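Side-chain contact in conserved domain protein (Streptococcus pneumoniae, PDB 2I7R), which is of unknown function but belongs to the glyoxalase/bleomycin resistance protein/dioxygenase superfamily: residues 79-84 and 112-117. Sequence-based numbering, arbitrary orientation.
Sequences KRLNEL and LDFYRM
Leu-81 and Phe-114 share one first torsion: each CG lies anti to its carbonyl carbon (chi1 -61° and -60°), which carries the two side chains toward each other between helix 74-84 and strand 111-116. The backbones stay well apart, 10.8 Å between Leu-81 CA and Phe-114 CA, which leaves the side chains to span the distance. A single methyl does the touching: Leu-81 CD1 rests 3.9 Å from Phe-114 CE2, meeting the ring obliquely near its CD2-CE2 bond. Arg-80, extended through its first two torsions, then turns about the CG-CD bond (chi3 57°), bringing the guanidinium edge near Phe-114, with NH2 4.4 Å from CZ. This is a loose approach; NH2 is hydrogen-bonded to Asn-77 OD1 and Ile-26 O, which anchor the arginine to its own helix and to the end of helix 16-27. Leu-102 and Val-104 of the adjacent strand also touch Leu-81, while Ile-26 and Val-71 pack on Phe-114. The example illustrates a helix laid on a mixed beta sheet, its chain order consistent with the superfamily's beta-alpha-beta-beta-beta topology. Chemically, the pair adds a small dispersion contact to this apolar layer, while the guanidinium finds its polar partners outside both segments.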
loop_
_atom_site.group_PDB
_atom_site.type_symbol
_atom_site.label_atom_id
_atom_site.label_comp_id
_atom_site.label_asym_id
_atom_site.label_seq_id
_atom_site.Cartn_x
_atom_site.Cartn_y
_atom_site.Cartn_z
ATOM N N LYS A 79 -19.011 4.122 14.257
ATOM C CA LYS A 79 -20.428 4.446 14.205
ATOM C C LYS A 79 -20.852 4.769 12.766
ATOM O O LYS A 79 -21.879 4.284 12.290
ATOM C CB LYS A 79 -20.749 5.637 15.126
ATOM C CG LYS A 79 -22.261 5.945 15.243
ATOM C CD LYS A 79 -22.529 7.415 15.575
ATOM C CE LYS A 79 -22.403 7.666 17.077
ATOM N NZ LYS A 79 -23.439 8.684 17.502
ATOM N N ARG A 80 -20.049 5.588 12.099
ATOM C CA ARG A 80 -20.308 6.000 10.735
ATOM C C ARG A 80 -20.425 4.770 9.840
ATOM O O ARG A 80 -21.419 4.611 9.085
ATOM C CB ARG A 80 -19.196 6.949 10.250
ATOM C CG ARG A 80 -19.372 7.493 8.848
ATOM C CD ARG A 80 -18.232 8.419 8.451
ATOM N NE ARG A 80 -16.905 7.802 8.526
ATOM C CZ ARG A 80 -16.401 6.925 7.646
ATOM N NH1 ARG A 80 -17.125 6.508 6.594
ATOM N NH2 ARG A 80 -15.164 6.431 7.841
ATOM N N LEU A 81 -19.440 3.890 9.952
ATOM C CA LEU A 81 -19.374 2.697 9.124
ATOM C C LEU A 81 -20.491 1.697 9.400
ATOM O O LEU A 81 -20.968 1.046 8.469
ATOM C CB LEU A 81 -17.991 2.031 9.196
ATOM C CG LEU A 81 -16.829 2.899 8.706
ATOM C CD1 LEU A 81 -15.436 2.400 9.242
ATOM C CD2 LEU A 81 -16.855 3.098 7.161
ATOM N N ASN A 82 -20.888 1.560 10.666
ATOM C CA ASN A 82 -21.978 0.650 11.070
ATOM C C ASN A 82 -23.290 1.120 10.476
ATOM O O ASN A 82 -24.072 0.306 9.987
ATOM C CB ASN A 82 -22.148 0.574 12.598
ATOM C CG ASN A 82 -21.287 -0.490 13.239
ATOM O OD1 ASN A 82 -20.542 -1.226 12.571
ATOM N ND2 ASN A 82 -21.380 -0.582 14.560
ATOM N N GLU A 83 -23.535 2.430 10.548
ATOM C CA GLU A 83 -24.739 3.017 9.948
ATOM C C GLU A 83 -24.751 2.788 8.446
ATOM O O GLU A 83 -25.812 2.644 7.885
ATOM C CB GLU A 83 -24.845 4.522 10.179
ATOM C CG GLU A 83 -24.899 4.998 11.604
ATOM C CD GLU A 83 -24.851 6.536 11.675
ATOM O OE1 GLU A 83 -25.626 7.176 10.912
ATOM O OE2 GLU A 83 -24.047 7.105 12.470
ATOM N N LEU A 84 -23.581 2.751 7.802
ATOM C CA LEU A 84 -23.481 2.493 6.360
ATOM C C LEU A 84 -23.689 1.034 5.965
ATOM O O LEU A 84 -23.956 0.752 4.810
ATOM C CB LEU A 84 -22.123 2.950 5.802
ATOM C CG LEU A 84 -21.954 4.436 5.512
ATOM C CD1 LEU A 84 -20.500 4.700 5.134
ATOM C CD2 LEU A 84 -22.929 4.890 4.391
ATOM N N LEU A 112 -9.118 -2.416 5.433
ATOM C CA LEU A 112 -8.677 -1.110 5.915
ATOM C C LEU A 112 -8.659 -1.151 7.431
ATOM O O LEU A 112 -9.527 -1.786 8.050
ATOM C CB LEU A 112 -9.569 0.033 5.396
ATOM C CG LEU A 112 -9.357 0.362 3.893
ATOM C CD1 LEU A 112 -10.100 -0.621 3.016
ATOM C CD2 LEU A 112 -9.795 1.807 3.545
ATOM N N ASP A 113 -7.664 -0.485 8.009
ATOM C CA ASP A 113 -7.613 -0.284 9.461
ATOM C C ASP A 113 -7.648 1.204 9.746
ATOM O O ASP A 113 -6.794 1.946 9.275
ATOM C CB ASP A 113 -6.339 -0.921 10.034
ATOM C CG ASP A 113 -6.150 -0.660 11.523
ATOM O OD1 ASP A 113 -7.150 -0.531 12.244
ATOM O OD2 ASP A 113 -4.996 -0.591 11.967
ATOM N N PHE A 114 -8.676 1.642 10.469
ATOM C CA PHE A 114 -8.704 2.987 11.037
ATOM C C PHE A 114 -8.185 2.890 12.487
ATOM O O PHE A 114 -8.800 2.230 13.322
ATOM C CB PHE A 114 -10.124 3.560 10.973
ATOM C CG PHE A 114 -10.676 3.662 9.566
ATOM C CD1 PHE A 114 -10.496 4.821 8.822
ATOM C CD2 PHE A 114 -11.357 2.595 8.987
ATOM C CE1 PHE A 114 -11.018 4.929 7.521
ATOM C CE2 PHE A 114 -11.885 2.684 7.683
ATOM C CZ PHE A 114 -11.713 3.843 6.945
ATOM N N TYR A 115 -7.048 3.530 12.768
ATOM C CA TYR A 115 -6.377 3.348 14.049
ATOM C C TYR A 115 -5.856 4.670 14.652
ATOM O O TYR A 115 -5.731 5.662 13.961
ATOM C CB TYR A 115 -5.230 2.298 13.940
ATOM C CG TYR A 115 -3.933 2.852 13.354
ATOM C CD1 TYR A 115 -2.824 3.104 14.159
ATOM C CD2 TYR A 115 -3.842 3.146 11.993
ATOM C CE1 TYR A 115 -1.643 3.630 13.608
ATOM C CE2 TYR A 115 -2.690 3.643 11.442
ATOM C CZ TYR A 115 -1.592 3.886 12.250
ATOM O OH TYR A 115 -0.472 4.413 11.661
ATOM N N ARG A 116 -5.588 4.646 15.955
ATOM C CA ARG A 116 -4.902 5.745 16.643
ATOM C C ARG A 116 -4.002 5.208 17.735
ATOM O O ARG A 116 -4.217 4.138 18.248
ATOM C CB ARG A 116 -5.871 6.835 17.192
ATOM C CG ARG A 116 -7.077 6.324 17.908
ATOM C CD ARG A 116 -7.818 7.466 18.721
ATOM N NE ARG A 116 -6.997 7.789 19.852
ATOM C CZ ARG A 116 -6.902 7.060 20.967
ATOM N NH1 ARG A 116 -7.664 5.997 21.177
ATOM N NH2 ARG A 116 -6.029 7.427 21.896
HETATM N N MSE A 117 -2.983 5.962 18.082
HETATM C CA MSE A 117 -2.006 5.505 19.069
HETATM C C MSE A 117 -1.948 6.384 20.350
HETATM O O MSE A 117 -2.399 7.513 20.310
HETATM C CB MSE A 117 -0.644 5.398 18.386
HETATM C CG MSE A 117 -0.653 4.391 17.231
HETATM SE SE MSE A 117 1.097 4.157 16.377
HETATM C CE MSE A 117 1.119 5.777 15.281
#